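Putative phosphatase (DUF442) (Shewanella putrefaciens CN-32, PDB 3GXH) probably hydrolyses phosphate esters as a bacterial relative of the tyrosine and dual-specificity phosphatases, although its natural substrate is not established. Local coordinates at residues Q31-L36 with A66-V71; V75-P80 with N107-A112; A114-L119 with E150-Y155. All coordinates share one frame; numbering follows the deposited sequence. Where two conformers were deposited one is given.

Contact 1 of 3, residues Q31-L36 with A66-V71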
ATOM      1  N   GLN A  31      -5.632  13.809 -10.455  1.00 10.52           N
ATOM      2  CA  GLN A  31      -4.420  14.435 -10.980  1.00 11.00           C
ATOM      3  C   GLN A  31      -3.162  13.835 -10.400  1.00 11.03           C
ATOM      4  O   GLN A  31      -2.133  13.753 -11.079  1.00 11.63           O
ATOM      5  CB  GLN A  31      -4.509  15.954 -10.815  1.00 13.49           C
ATOM      6  CG  GLN A  31      -4.822  16.431  -9.529  1.00 17.12           C
ATOM      7  CD  GLN A  31      -6.373  16.506  -9.153  1.00 17.96           C
ATOM      8  OE1 GLN A  31      -7.347  15.851  -9.763  1.00 17.34           O
ATOM      9  NE2 GLN A  31      -6.613  17.273  -8.057  1.00 17.58           N
ATOM     10  N   GLN A  32      -3.226  13.395  -9.163  1.00  9.96           N
ATOM     11  CA  GLN A  32      -2.071  12.773  -8.495  1.00  8.74           C
ATOM     12  C   GLN A  32      -1.685  11.433  -9.150  1.00 10.41           C
ATOM     13  O   GLN A  32      -0.520  11.038  -9.095  1.00 10.91           O
ATOM     14  CB  GLN A  32      -2.267  12.638  -6.981  1.00 10.82           C
ATOM     15  CG  GLN A  32      -2.235  13.995  -6.314  1.00 10.68           C
ATOM     16  CD  GLN A  32      -2.702  13.980  -4.910  1.00 10.18           C
ATOM     17  OE1 GLN A  32      -3.484  13.111  -4.526  1.00 10.96           O
ATOM     18  NE2 GLN A  32      -2.243  14.988  -4.119  1.00 10.64           N
ATOM     19  N   PHE A  33      -2.622  10.733  -9.801  1.00 10.26           N
ATOM     20  CA  PHE A  33      -2.209   9.534 -10.510  1.00  9.85           C
ATOM     21  C   PHE A  33      -1.275   9.880 -11.660  1.00 10.65           C
ATOM     22  O   PHE A  33      -0.359   9.112 -11.965  1.00 11.01           O
ATOM     23  CB  PHE A  33      -3.417   8.756 -11.012  1.00 10.86           C
ATOM     24  CG  PHE A  33      -4.148   8.040  -9.936  1.00 10.63           C
ATOM     25  CD1 PHE A  33      -3.522   7.045  -9.205  1.00  9.98           C
ATOM     26  CD2 PHE A  33      -5.478   8.303  -9.623  1.00 12.44           C
ATOM     27  CE1 PHE A  33      -4.174   6.350  -8.162  1.00 12.87           C
ATOM     28  CE2 PHE A  33      -6.102   7.617  -8.556  1.00 11.81           C
ATOM     29  CZ  PHE A  33      -5.442   6.661  -7.849  1.00 12.78           C
ATOM     30  N   SER A  34      -1.510  11.000 -12.327  1.00 10.51           N
ATOM     31  CA  SER A  34      -0.556  11.453 -13.354  1.00 11.53           C
ATOM     32  C   SER A  34       0.819  11.767 -12.772  1.00 11.03           C
ATOM     33  O   SER A  34       1.855  11.476 -13.388  1.00 12.59           O
ATOM     34  CB  SER A  34      -1.132  12.646 -14.116  1.00 15.11           C
ATOM     35  OG  SER A  34      -2.193  12.183 -14.959  1.00 20.03           O
ATOM     36  N   LEU A  35       0.843  12.358 -11.582  1.00 11.26           N
ATOM     37  CA  LEU A  35       2.126  12.666 -10.926  1.00 10.63           C
ATOM     38  C   LEU A  35       2.867  11.353 -10.607  1.00 11.21           C
ATOM     39  O   LEU A  35       4.077  11.238 -10.770  1.00 10.67           O
ATOM     40  CB  LEU A  35       1.915  13.457  -9.623  1.00 10.94           C
ATOM     41  CG  LEU A  35       1.223  14.819  -9.782  1.00 10.84           C
ATOM     42  CD1 LEU A  35       1.083  15.415  -8.392  1.00 12.22           C
ATOM     43  CD2 LEU A  35       2.063  15.724 -10.680  1.00 13.60           C
ATOM     44  N   LEU A  36       2.124  10.350 -10.150  1.00  9.68           N
ATOM     45  CA  LEU A  36       2.698   9.027  -9.895  1.00 10.69           C
ATOM     46  C   LEU A  36       3.331   8.444 -11.149  1.00 11.04           C
ATOM     47  O   LEU A  36       4.476   7.938 -11.101  1.00 11.15           O
ATOM     48  CB  LEU A  36       1.640   8.068  -9.333  1.00  9.85           C
ATOM     49  CG  LEU A  36       1.306   8.415  -7.871  1.00 10.91           C
ATOM     50  CD1 LEU A  36      -0.102   7.868  -7.503  1.00 11.28           C
ATOM     51  CD2 LEU A  36       2.416   7.873  -6.880  1.00 10.88           C
ATOM     52  N   ALA A  66      -3.851   6.868 -16.748  1.00 14.33           N
ATOM     53  CA  ALA A  66      -2.595   7.534 -16.411  1.00 14.77           C
ATOM     54  C   ALA A  66      -1.392   6.686 -16.843  1.00 14.98           C
ATOM     55  O   ALA A  66      -0.268   7.092 -16.595  1.00 17.17           O
ATOM     56  CB  ALA A  66      -2.540   7.820 -14.930  1.00 12.73           C
ATOM     57  N   GLY A  67      -1.616   5.543 -17.486  1.00 14.66           N
ATOM     58  CA  GLY A  67      -0.552   4.689 -17.990  1.00 13.97           C
ATOM     59  C   GLY A  67       0.084   3.666 -17.067  1.00 13.79           C
ATOM     60  O   GLY A  67       1.197   3.189 -17.308  1.00 13.96           O
HETATM   61  N   MSE A  68      -0.639   3.296 -16.018  1.00 11.99           N
HETATM   62  CA  MSE A  68      -0.159   2.321 -15.071  1.00 10.77           C
HETATM   63  C   MSE A  68      -1.036   1.090 -14.954  1.00 11.03           C
HETATM   64  O   MSE A  68      -2.190   1.106 -15.405  1.00 12.98           O
HETATM   65  CB  MSE A  68      -0.053   2.967 -13.683  1.00 11.75           C
HETATM   66  CG  MSE A  68       0.932   4.092 -13.628  1.00 13.42           C
HETATM   67 SE   MSE A  68       1.047   5.072 -11.956  0.85  9.63          SE
HETATM   68  CE  MSE A  68      -0.760   5.859 -12.015  1.00 11.81           C
ATOM     69  N   ASP A  69      -0.486   0.016 -14.407  1.00 11.57           N
ATOM     70  CA  ASP A  69      -1.228  -1.213 -14.195  1.00 11.05           C
ATOM     71  C   ASP A  69      -1.976  -1.081 -12.868  1.00 11.32           C
ATOM     72  O   ASP A  69      -1.515  -0.385 -11.960  1.00 11.69           O
ATOM     73  CB  ASP A  69      -0.266  -2.413 -14.096  1.00 12.08           C
ATOM     74  CG  ASP A  69       0.414  -2.742 -15.379  1.00 21.90           C
ATOM     75  OD1 ASP A  69      -0.118  -2.435 -16.450  1.00 19.62           O
ATOM     76  OD2 ASP A  69       1.496  -3.361 -15.276  1.00 28.43           O
ATOM     77  N   TYR A  70      -3.147  -1.709 -12.774  1.00  9.78           N
ATOM     78  CA  TYR A  70      -4.033  -1.595 -11.643  1.00  9.44           C
ATOM     79  C   TYR A  70      -4.332  -2.966 -11.044  1.00 10.13           C
ATOM     80  O   TYR A  70      -4.718  -3.881 -11.765  1.00 10.89           O
ATOM     81  CB  TYR A  70      -5.347  -0.938 -12.099  1.00 10.09           C
ATOM     82  CG  TYR A  70      -6.340  -0.755 -10.984  1.00  9.42           C
ATOM     83  CD1 TYR A  70      -6.032   0.095  -9.935  1.00 10.85           C
ATOM     84  CD2 TYR A  70      -7.552  -1.437 -10.953  1.00 10.08           C
ATOM     85  CE1 TYR A  70      -6.907   0.306  -8.886  1.00  9.72           C
ATOM     86  CE2 TYR A  70      -8.439  -1.214  -9.901  1.00  9.65           C
ATOM     87  CZ  TYR A  70      -8.137  -0.317  -8.895  1.00  9.52           C
ATOM     88  OH  TYR A  70      -8.996  -0.114  -7.814  1.00 12.21           O
ATOM     89  N   VAL A  71      -4.151  -3.102  -9.743  1.00  9.30           N
ATOM     90  CA  VAL A  71      -4.505  -4.289  -8.958  1.00  9.39           C
ATOM     91  C   VAL A  71      -5.420  -3.871  -7.825  1.00 10.19           C
ATOM     92  O   VAL A  71      -5.060  -2.933  -7.051  1.00 11.07           O
ATOM     93  CB  VAL A  71      -3.251  -5.016  -8.433  1.00 10.34           C
ATOM     94  CG1 VAL A  71      -3.658  -6.320  -7.754  1.00 12.85           C
ATOM     95  CG2 VAL A  71      -2.207  -5.228  -9.526  1.00 10.83           C
TER
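M68, modelled as selenomethionine, reaches into the side of helix 30-38 and touches F33 and L36. Its terminal methyl makes the closest approach: CE comes to 3.3 Å from the backbone O of F33, and the same methyl packs 4.1 Å from F33 CB, with F33 CD1 equally near. One atom back along the chain, the selenium SE lies 4.0 Å from L36 CB. The bend at chi3 (-66°) is what turns CE back toward F33 while SE stays against L36, and the side chains of F33 and M68 cross at about a right angle. A66 adds a second, smaller apolar point of contact. Its CB points at the helix and sits 4.1 Å from F33 CB, and here the two backbones come closest, S34 CA to A66 CA being 5.4 Å. No hydrogen bond passes between the two segments; the contact is van der Waals packing, including the methyl against F33 O.

In the fold, this is where a helix packs against the turn that leads from helix 59-65 into strand 69-72, an edge strand of the mixed sheet. G67 makes that turn: with a phi of 86° it ends helix 59-65 in a Schellman motif, sending the chain off so that M68 points back at helix 30-38.

One shell further out, V63 of helix 59-65 touches both F33 and M68, and F33 also rests on E59 and P28. M68 also touches V44 of the neighbouring strand 43-46, to which D69 and V71 are tied by parallel-sheet backbone bonds, while I12 covers L36. The turn is fastened from the helix side too, K37 NZ donating to G67 O.

Contact 2 of 3, residues V75-P80 with N107-A112. With SO4 (sulfate ion), chain D.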
ATOM      1  N   VAL A  75      -9.505  -4.564   1.287  1.00 11.11           N
ATOM      2  CA  VAL A  75      -9.267  -5.123   2.624  1.00 11.01           C
ATOM      3  C   VAL A  75     -10.315  -4.507   3.538  1.00 12.58           C
ATOM      4  O   VAL A  75     -10.457  -3.278   3.646  1.00 13.79           O
ATOM      5  CB  VAL A  75      -7.869  -4.773   3.131  1.00 11.14           C
ATOM      6  CG1 VAL A  75      -7.655  -5.263   4.580  1.00 12.85           C
ATOM      7  CG2 VAL A  75      -6.823  -5.377   2.207  1.00 12.39           C
ATOM      8  N   ASP A  76     -11.066  -5.395   4.210  1.00 13.60           N
ATOM      9  CA  ASP A  76     -12.054  -4.977   5.166  1.00 13.92           C
ATOM     10  C   ASP A  76     -11.359  -4.539   6.439  1.00 14.52           C
ATOM     11  O   ASP A  76     -10.580  -5.283   7.012  1.00 15.64           O
ATOM     12  CB  ASP A  76     -13.000  -6.163   5.477  1.00 15.01           C
ATOM     13  CG  ASP A  76     -14.063  -5.781   6.494  1.00 19.93           C
ATOM     14  OD1 ASP A  76     -14.964  -5.043   6.130  1.00 29.73           O
ATOM     15  OD2 ASP A  76     -13.977  -6.203   7.652  1.00 28.68           O
ATOM     16  N   TRP A  77     -11.669  -3.339   6.910  1.00 13.00           N
ATOM     17  CA  TRP A  77     -11.040  -2.812   8.132  1.00 13.94           C
ATOM     18  C   TRP A  77     -11.321  -3.636   9.359  1.00 14.79           C
ATOM     19  O   TRP A  77     -10.410  -3.857  10.170  1.00 16.21           O
ATOM     20  CB  TRP A  77     -11.500  -1.360   8.394  1.00 13.53           C
ATOM     21  CG  TRP A  77     -10.847  -0.801   9.608  1.00 14.48           C
ATOM     22  CD1 TRP A  77     -11.443  -0.536  10.798  1.00 18.09           C
ATOM     23  CD2 TRP A  77      -9.479  -0.460   9.767  1.00 12.20           C
ATOM     24  NE1 TRP A  77     -10.522  -0.077  11.697  1.00 19.32           N
ATOM     25  CE2 TRP A  77      -9.297  -0.038  11.088  1.00 13.65           C
ATOM     26  CE3 TRP A  77      -8.355  -0.525   8.917  1.00 13.62           C
ATOM     27  CZ2 TRP A  77      -8.061   0.395  11.565  1.00 14.66           C
ATOM     28  CZ3 TRP A  77      -7.155  -0.099   9.391  1.00 12.76           C
ATOM     29  CH2 TRP A  77      -7.005   0.341  10.688  1.00 12.62           C
ATOM     30  N   GLN A  78     -12.560  -4.097   9.535  1.00 14.87           N
ATOM     31  CA  GLN A  78     -12.951  -4.829  10.742  0.50 17.26           C
ATOM     32  C   GLN A  78     -12.545  -6.308  10.696  1.00 20.58           C
ATOM     33  O   GLN A  78     -12.619  -7.028  11.708  1.00 26.47           O
ATOM     34  CB  GLN A  78     -14.467  -4.706  10.944  0.50 19.42           C
ATOM     35  CG  GLN A  78     -14.950  -5.115  12.337  0.50 21.11           C
ATOM     36  CD  GLN A  78     -16.465  -5.026  12.479  0.50 28.28           C
ATOM     37  OE1 GLN A  78     -17.173  -4.826  11.493  0.50 37.83           O
ATOM     38  NE2 GLN A  78     -16.966  -5.181  13.702  0.50 24.47           N
ATOM     39  N   ASN A  79     -12.162  -6.817   9.540  1.00 16.04           N
ATOM     40  CA  ASN A  79     -11.757  -8.216   9.477  1.00 18.15           C
ATOM     41  C   ASN A  79     -10.762  -8.437   8.387  1.00 15.82           C
ATOM     42  O   ASN A  79     -11.052  -9.059   7.384  1.00 18.22           O
ATOM     43  CB  ASN A  79     -12.977  -9.120   9.266  1.00 18.20           C
ATOM     44  CG  ASN A  79     -12.589 -10.632   9.240  1.00 22.97           C
ATOM     45  OD1 ASN A  79     -11.642 -11.031   9.918  1.00 24.23           O
ATOM     46  ND2 ASN A  79     -13.282 -11.436   8.417  1.00 27.56           N
ATOM     47  N   PRO A  80      -9.569  -7.855   8.518  1.00 14.29           N
ATOM     48  CA  PRO A  80      -8.535  -8.119   7.562  1.00 14.12           C
ATOM     49  C   PRO A  80      -8.082  -9.577   7.592  1.00 14.99           C
ATOM     50  O   PRO A  80      -7.998 -10.180   8.665  1.00 16.07           O
ATOM     51  CB  PRO A  80      -7.430  -7.182   7.982  1.00 13.25           C
ATOM     52  CG  PRO A  80      -7.580  -7.063   9.474  1.00 13.54           C
ATOM     53  CD  PRO A  80      -9.085  -7.022   9.631  1.00 14.82           C
ATOM     54  N   ASN A 107      -3.364   5.344   4.519  1.00  9.87           N
ATOM     55  CA  ASN A 107      -2.150   4.568   4.645  1.00 10.44           C
ATOM     56  C   ASN A 107      -2.077   3.706   5.899  1.00 11.63           C
ATOM     57  O   ASN A 107      -0.979   3.306   6.267  1.00 12.33           O
ATOM     58  CB  ASN A 107      -0.882   5.428   4.482  1.00 11.64           C
ATOM     59  CG  ASN A 107       0.346   4.614   3.947  1.00 11.72           C
ATOM     60  OD1 ASN A 107       0.230   3.455   3.578  1.00 13.74           O
ATOM     61  ND2 ASN A 107       1.474   5.267   3.877  1.00 14.62           N
ATOM     62  N   TYR A 108      -3.211   3.324   6.496  1.00 10.25           N
ATOM     63  CA  TYR A 108      -3.150   2.355   7.611  1.00 10.68           C
ATOM     64  C   TYR A 108      -3.019   0.949   7.031  1.00 11.09           C
ATOM     65  O   TYR A 108      -2.013   0.251   7.233  1.00 11.18           O
ATOM     66  CB  TYR A 108      -4.373   2.427   8.489  1.00 10.35           C
ATOM     67  CG  TYR A 108      -4.344   3.543   9.490  1.00 10.75           C
ATOM     68  CD1 TYR A 108      -4.447   4.860   9.109  1.00 12.09           C
ATOM     69  CD2 TYR A 108      -4.305   3.264  10.834  1.00 11.68           C
ATOM     70  CE1 TYR A 108      -4.521   5.883  10.073  1.00 12.38           C
ATOM     71  CE2 TYR A 108      -4.349   4.288  11.814  1.00 11.53           C
ATOM     72  CZ  TYR A 108      -4.455   5.592  11.394  1.00 13.68           C
ATOM     73  OH  TYR A 108      -4.534   6.632  12.336  1.00 14.46           O
ATOM     74  N   ARG A 109      -3.984   0.502   6.244  1.00 11.74           N
ATOM     75  CA  ARG A 109      -3.910  -0.827   5.616  1.00 10.89           C
ATOM     76  C   ARG A 109      -2.596  -0.966   4.843  1.00 10.45           C
ATOM     77  O   ARG A 109      -1.882  -2.006   4.980  1.00 10.56           O
ATOM     78  CB  ARG A 109      -5.053  -1.060   4.624  1.00 11.83           C
ATOM     79  CG  ARG A 109      -6.411  -1.265   5.240  1.00 11.59           C
ATOM     80  CD  ARG A 109      -7.406  -0.896   4.112  1.00 15.44           C
ATOM     81  NE  ARG A 109      -8.817  -1.144   4.335  1.00 16.15           N
ATOM     82  CZ  ARG A 109      -9.656  -0.293   4.898  1.00 15.01           C
ATOM     83  NH1 ARG A 109      -9.242   0.807   5.532  1.00 20.34           N
ATOM     84  NH2 ARG A 109     -10.936  -0.583   4.928  1.00 17.51           N
ATOM     85  N   ALA A 110      -2.249  -0.002   3.990  1.00 10.42           N
ATOM     86  CA  ALA A 110      -1.109  -0.122   3.101  1.00 11.28           C
ATOM     87  C   ALA A 110       0.227  -0.151   3.812  1.00 10.49           C
ATOM     88  O   ALA A 110       1.101  -0.943   3.452  1.00 11.03           O
ATOM     89  CB  ALA A 110      -1.156   0.976   1.975  1.00 11.80           C
ATOM     90  N   SER A 111       0.423   0.668   4.823  1.00 10.77           N
ATOM     91  CA  SER A 111       1.705   0.631   5.556  1.00 10.16           C
ATOM     92  C   SER A 111       1.854  -0.692   6.341  1.00 10.62           C
ATOM     93  O   SER A 111       2.974  -1.213   6.429  1.00 10.72           O
ATOM     94  CB  SER A 111       1.880   1.842   6.463  1.00 11.21           C
ATOM     95  OG  SER A 111       0.938   1.867   7.537  1.00 11.17           O
ATOM     96  N   ALA A 112       0.745  -1.234   6.838  1.00 11.40           N
ATOM     97  CA  ALA A 112       0.762  -2.538   7.534  1.00 11.24           C
ATOM     98  C   ALA A 112       1.150  -3.648   6.551  1.00 10.81           C
ATOM     99  O   ALA A 112       1.964  -4.500   6.846  1.00 13.05           O
ATOM    100  CB  ALA A 112      -0.580  -2.815   8.226  1.00 10.84           C
TER
HETATM  101  S   SO4 D   5      -7.009   3.377   5.844  1.00 13.10           S
HETATM  102  O1  SO4 D   5      -5.905   4.252   6.094  1.00 13.99           O
HETATM  103  O2  SO4 D   5      -8.069   3.560   6.835  1.00 15.00           O
HETATM  104  O3  SO4 D   5      -7.562   3.649   4.524  1.00 13.63           O
HETATM  105  O4  SO4 D   5      -6.518   1.987   5.811  1.00 14.40           O
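R109 crosses from the start of helix 108-120 to the loop 75-80, passing a bound sulfate on the way. Its CB already lies beside sulfate atom O4, and CG is nearer still, 3.3 Å from that oxygen. From CG to NE the chain runs extended, which carries the guanidinium past the anion to V75. There the group grips one carbonyl side-on with two nitrogens. NE donates to V75 O at 2.8 Å (157° at the hydrogen). NH2 donates to the same V75 O at 3.0 Å, less straight at 139°. The oxygen lies near the guanidinium plane. NH2 approaches it in the carbonyl plane, whereas NE comes from above that plane. The third nitrogen, NH1, turns back to the sulfate and bonds O4 at 3.0 Å.

W77 covers a face of the guanidinium, its CE3 being 3.7 Å from R109 NH1, with the two planes tilted 42° apart. Further along the indole, W77 CZ3 meets Y108 CB at 3.9 Å, and W144 and Y141 pack around the same tryptophan. At its polar end Y108 bonds E137.

The sulfate sits over the N-terminal end of the helix. Y108 N donates to sulfate O1 at 2.9 Å. The backbone N of R109 donates to sulfate O4, and L105 N and A106 N complete the cradle. C104 to R109 reads as a variant of the phosphate-binding P-loop of cysteine phosphatases, one residue shorter than the usual C-X5-R. The sulfate probably comes from the crystallisation liquor, but its placement is consistent with the phosphate site. With V75 O at one edge and W77 over a face, these contacts would hold the guanidinium turned so that NH1 faces the anion, consistent with a role in binding phosphate.

Contact 3 of 3, residues A114-L119 with E150-Y155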
ATOM      1  N   ALA A 114       2.736  -3.235   3.689  1.00 11.75           N
ATOM      2  CA  ALA A 114       4.121  -3.025   3.286  1.00 12.61           C
ATOM      3  C   ALA A 114       5.086  -3.577   4.342  1.00 11.04           C
ATOM      4  O   ALA A 114       6.099  -4.216   4.002  1.00 11.74           O
ATOM      5  CB  ALA A 114       4.420  -1.536   3.037  1.00 11.51           C
ATOM      6  N   TYR A 115       4.807  -3.364   5.608  1.00 11.40           N
ATOM      7  CA  TYR A 115       5.628  -3.922   6.679  1.00 11.56           C
ATOM      8  C   TYR A 115       5.691  -5.442   6.564  1.00 11.09           C
ATOM      9  O   TYR A 115       6.776  -6.031   6.619  1.00 11.86           O
ATOM     10  CB  TYR A 115       5.046  -3.520   8.027  1.00 12.33           C
ATOM     11  CG  TYR A 115       5.658  -4.278   9.164  1.00 14.13           C
ATOM     12  CD1 TYR A 115       6.965  -4.020   9.543  1.00 15.51           C
ATOM     13  CD2 TYR A 115       4.964  -5.308   9.810  1.00 15.48           C
ATOM     14  CE1 TYR A 115       7.566  -4.735  10.565  1.00 16.29           C
ATOM     15  CE2 TYR A 115       5.552  -6.030  10.848  1.00 18.87           C
ATOM     16  CZ  TYR A 115       6.840  -5.743  11.210  1.00 14.96           C
ATOM     17  OH  TYR A 115       7.427  -6.476  12.260  1.00 18.13           O
ATOM     18  N   LEU A 116       4.528  -6.093   6.369  1.00 10.99           N
ATOM     19  CA  LEU A 116       4.537  -7.527   6.310  1.00 10.92           C
ATOM     20  C   LEU A 116       5.307  -8.033   5.098  1.00 12.45           C
ATOM     21  O   LEU A 116       5.984  -9.086   5.177  1.00 12.17           O
ATOM     22  CB  LEU A 116       3.110  -8.074   6.306  1.00 11.70           C
ATOM     23  CG  LEU A 116       2.433  -7.938   7.675  1.00 11.86           C
ATOM     24  CD1 LEU A 116       0.967  -8.350   7.549  1.00 12.64           C
ATOM     25  CD2 LEU A 116       3.120  -8.749   8.800  1.00 12.75           C
ATOM     26  N   TYR A 117       5.232  -7.319   3.986  1.00 12.56           N
ATOM     27  CA  TYR A 117       5.940  -7.696   2.790  1.00 12.61           C
ATOM     28  C   TYR A 117       7.430  -7.605   3.003  1.00 12.87           C
ATOM     29  O   TYR A 117       8.184  -8.530   2.655  1.00 12.25           O
ATOM     30  CB  TYR A 117       5.506  -6.815   1.607  1.00 14.13           C
ATOM     31  CG  TYR A 117       6.387  -6.947   0.402  1.00 15.99           C
ATOM     32  CD1 TYR A 117       6.254  -8.039  -0.438  1.00 15.07           C
ATOM     33  CD2 TYR A 117       7.392  -5.991   0.121  1.00 17.30           C
ATOM     34  CE1 TYR A 117       7.079  -8.172  -1.564  1.00 16.19           C
ATOM     35  CE2 TYR A 117       8.227  -6.139  -0.996  1.00 17.77           C
ATOM     36  CZ  TYR A 117       8.034  -7.214  -1.815  1.00 18.36           C
ATOM     37  OH  TYR A 117       8.889  -7.349  -2.902  1.00 24.18           O
ATOM     38  N   GLN A 118       7.882  -6.493   3.534  1.00 11.85           N
ATOM     39  CA  GLN A 118       9.314  -6.335   3.764  1.00 13.67           C
ATOM     40  C   GLN A 118       9.819  -7.380   4.754  1.00 13.06           C
ATOM     41  O   GLN A 118      10.924  -7.929   4.601  1.00 13.10           O
ATOM     42  CB  GLN A 118       9.647  -4.935   4.210  1.00 14.26           C
ATOM     43  CG  GLN A 118       9.324  -3.908   3.119  1.00 19.14           C
ATOM     44  CD  GLN A 118       9.693  -2.480   3.461  1.00 20.64           C
ATOM     45  OE1 GLN A 118       9.640  -2.044   4.626  1.00 24.24           O
ATOM     46  NE2 GLN A 118      10.053  -1.714   2.409  1.00 23.03           N
ATOM     47  N   LEU A 119       9.010  -7.639   5.778  1.00 12.88           N
ATOM     48  CA  LEU A 119       9.369  -8.641   6.786  1.00 14.04           C
ATOM     49  C   LEU A 119       9.527 -10.009   6.137  1.00 14.24           C
ATOM     50  O   LEU A 119      10.546 -10.697   6.336  1.00 17.14           O
ATOM     51  CB  LEU A 119       8.313  -8.624   7.896  1.00 15.05           C
ATOM     52  CG  LEU A 119       8.599  -9.537   9.068  1.00 18.19           C
ATOM     53  CD1 LEU A 119       9.867  -9.058   9.794  1.00 22.48           C
ATOM     54  CD2 LEU A 119       7.391  -9.530  10.004  1.00 19.10           C
ATOM     55  N   GLU A 150       0.178 -13.188  13.293  1.00 12.09           N
ATOM     56  CA  GLU A 150      -0.041 -14.470  12.599  1.00 14.51           C
ATOM     57  C   GLU A 150       0.819 -14.530  11.350  1.00 15.88           C
ATOM     58  O   GLU A 150       1.455 -15.552  11.075  1.00 17.26           O
ATOM     59  CB  GLU A 150      -1.523 -14.646  12.208  1.00 16.32           C
ATOM     60  CG  GLU A 150      -1.836 -15.984  11.462  1.00 21.96           C
ATOM     61  CD  GLU A 150      -3.351 -16.330  11.374  1.00 32.73           C
ATOM     62  OE1 GLU A 150      -4.197 -15.628  11.995  1.00 37.04           O
ATOM     63  OE2 GLU A 150      -3.693 -17.323  10.677  1.00 39.93           O
ATOM     64  N   VAL A 151       0.857 -13.441  10.594  1.00 14.46           N
ATOM     65  CA  VAL A 151       1.586 -13.466   9.331  1.00 14.09           C
ATOM     66  C   VAL A 151       3.068 -13.439   9.605  1.00 14.50           C
ATOM     67  O   VAL A 151       3.825 -14.136   8.874  1.00 16.59           O
ATOM     68  CB  VAL A 151       1.225 -12.294   8.422  1.00 13.11           C
ATOM     69  CG1 VAL A 151       2.224 -12.187   7.222  1.00 14.74           C
ATOM     70  CG2 VAL A 151      -0.154 -12.429   7.906  1.00 14.41           C
ATOM     71  N   SER A 152       3.523 -12.675  10.606  1.00 14.85           N
ATOM     72  CA  SER A 152       4.934 -12.610  10.967  1.00 16.20           C
ATOM     73  C   SER A 152       5.415 -14.009  11.324  1.00 20.04           C
ATOM     74  O   SER A 152       6.436 -14.477  10.803  1.00 20.25           O
ATOM     75  CB  SER A 152       5.174 -11.646  12.117  1.00 18.35           C
ATOM     76  OG  SER A 152       4.816 -10.322  11.754  1.00 22.22           O
ATOM     77  N   ALA A 153       4.670 -14.696  12.189  1.00 18.58           N
ATOM     78  CA  ALA A 153       5.020 -16.091  12.573  1.00 17.59           C
ATOM     79  C   ALA A 153       5.006 -17.082  11.396  1.00 20.48           C
ATOM     80  O   ALA A 153       5.883 -17.964  11.319  1.00 25.27           O
ATOM     81  CB  ALA A 153       4.115 -16.591  13.707  1.00 20.32           C
ATOM     82  N   LYS A 154       4.049 -16.949  10.489  1.00 21.43           N
ATOM     83  CA  LYS A 154       3.918 -17.825   9.333  1.00 23.08           C
ATOM     84  C   LYS A 154       5.155 -17.771   8.432  1.00 25.11           C
ATOM     85  O   LYS A 154       5.580 -18.818   7.894  1.00 25.13           O
ATOM     86  CB  LYS A 154       2.667 -17.440   8.528  1.00 25.13           C
ATOM     87  CG  LYS A 154       2.401 -18.348   7.352  1.00 27.26           C
ATOM     88  CD  LYS A 154       1.076 -18.047   6.655  1.00 34.95           C
ATOM     89  CE  LYS A 154       0.941 -18.887   5.378  1.00 41.01           C
ATOM     90  NZ  LYS A 154      -0.448 -18.861   4.848  1.00 43.08           N
ATOM     91  N   TYR A 155       5.747 -16.571   8.305  1.00 27.37           N
ATOM     92  CA  TYR A 155       6.838 -16.362   7.348  0.50 29.13           C
ATOM     93  C   TYR A 155       8.197 -16.182   8.010  1.00 29.47           C
ATOM     94  O   TYR A 155       9.090 -15.515   7.466  1.00 34.65           O
ATOM     95  CB  TYR A 155       6.508 -15.211   6.404  0.50 29.11           C
ATOM     96  CG  TYR A 155       5.462 -15.622   5.413  0.50 31.57           C
ATOM     97  CD1 TYR A 155       5.756 -16.561   4.428  0.50 32.32           C
ATOM     98  CD2 TYR A 155       4.175 -15.127   5.484  0.50 24.65           C
ATOM     99  CE1 TYR A 155       4.807 -16.971   3.526  0.50 32.23           C
ATOM    100  CE2 TYR A 155       3.214 -15.528   4.578  0.50 23.08           C
ATOM    101  CZ  TYR A 155       3.539 -16.453   3.598  0.50 26.22           C
ATOM    102  OH  TYR A 155       2.590 -16.861   2.694  0.50 30.58           O
TER
HETATM  103  O   HOH W   1       6.085  -8.459  13.303  1.00 32.14           O
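Helices 108-120 and 142-154 run almost parallel here, the axes of segments 114-119 and 150-154 lying 10.1 Å apart at an angle of 11°, with L116 and S152 the closest pair of CA atoms. L116 makes the apolar contact: its CD2 lies 3.9 Å from V151 CG1, and CD1 also rests on the V151 branch, the two side chains meeting at a slant. One turn on, L119 has its CG anti to the backbone N (chi1 -176°), which carries CG toward the neighbouring helix, and chi2 (65°) puts CD2 on S152, 3.2 Å from the hydroxyl OG and 3.7 Å from S152 CB. The methyl is thus pressed closely against the serine.

S152 OG is nevertheless well provided with polar partners. It donates to L148 O in the preceding turn of its own helix and accepts a hydrogen bond of 2.7 Å from a water. That water lies in the ring plane of Y115, at the ring's edge, and is hydrogen-bonded to Y115 OH at 2.6 Å, so it bridges the two helices. P125, M127 and T130 pack against Y115 from the connection between the helices.

The two helices therefore meet through leucine and valine methyls, with a water-bridged hydroxyl pair beside them; no direct hydrogen bond joins the two segments, and the serine's polarity is met by the carbonyl of L148 and the water.

In the fold
From the N terminus, contact 1 closes first: the chain leaves helix 30-38, runs through strand 43-46 and helix 59-65, and returns to helix 30-38 just before strand 69-72. Contact 2 follows, closing a loop that holds helix 82-94 and strand 100-103 and bringing the segment after strand 69-72 to the start of helix 108-120. Contact 3 closes last, around helix 127-130, joining the later part of helix 108-120 to the end of helix 142-154. The three loops follow in series; none nests or crosses. Contacts 2 and 3 share helix 108-120, their centres 14 Å apart, whereas contact 1 lies on the opposite side of the chain's centre from both.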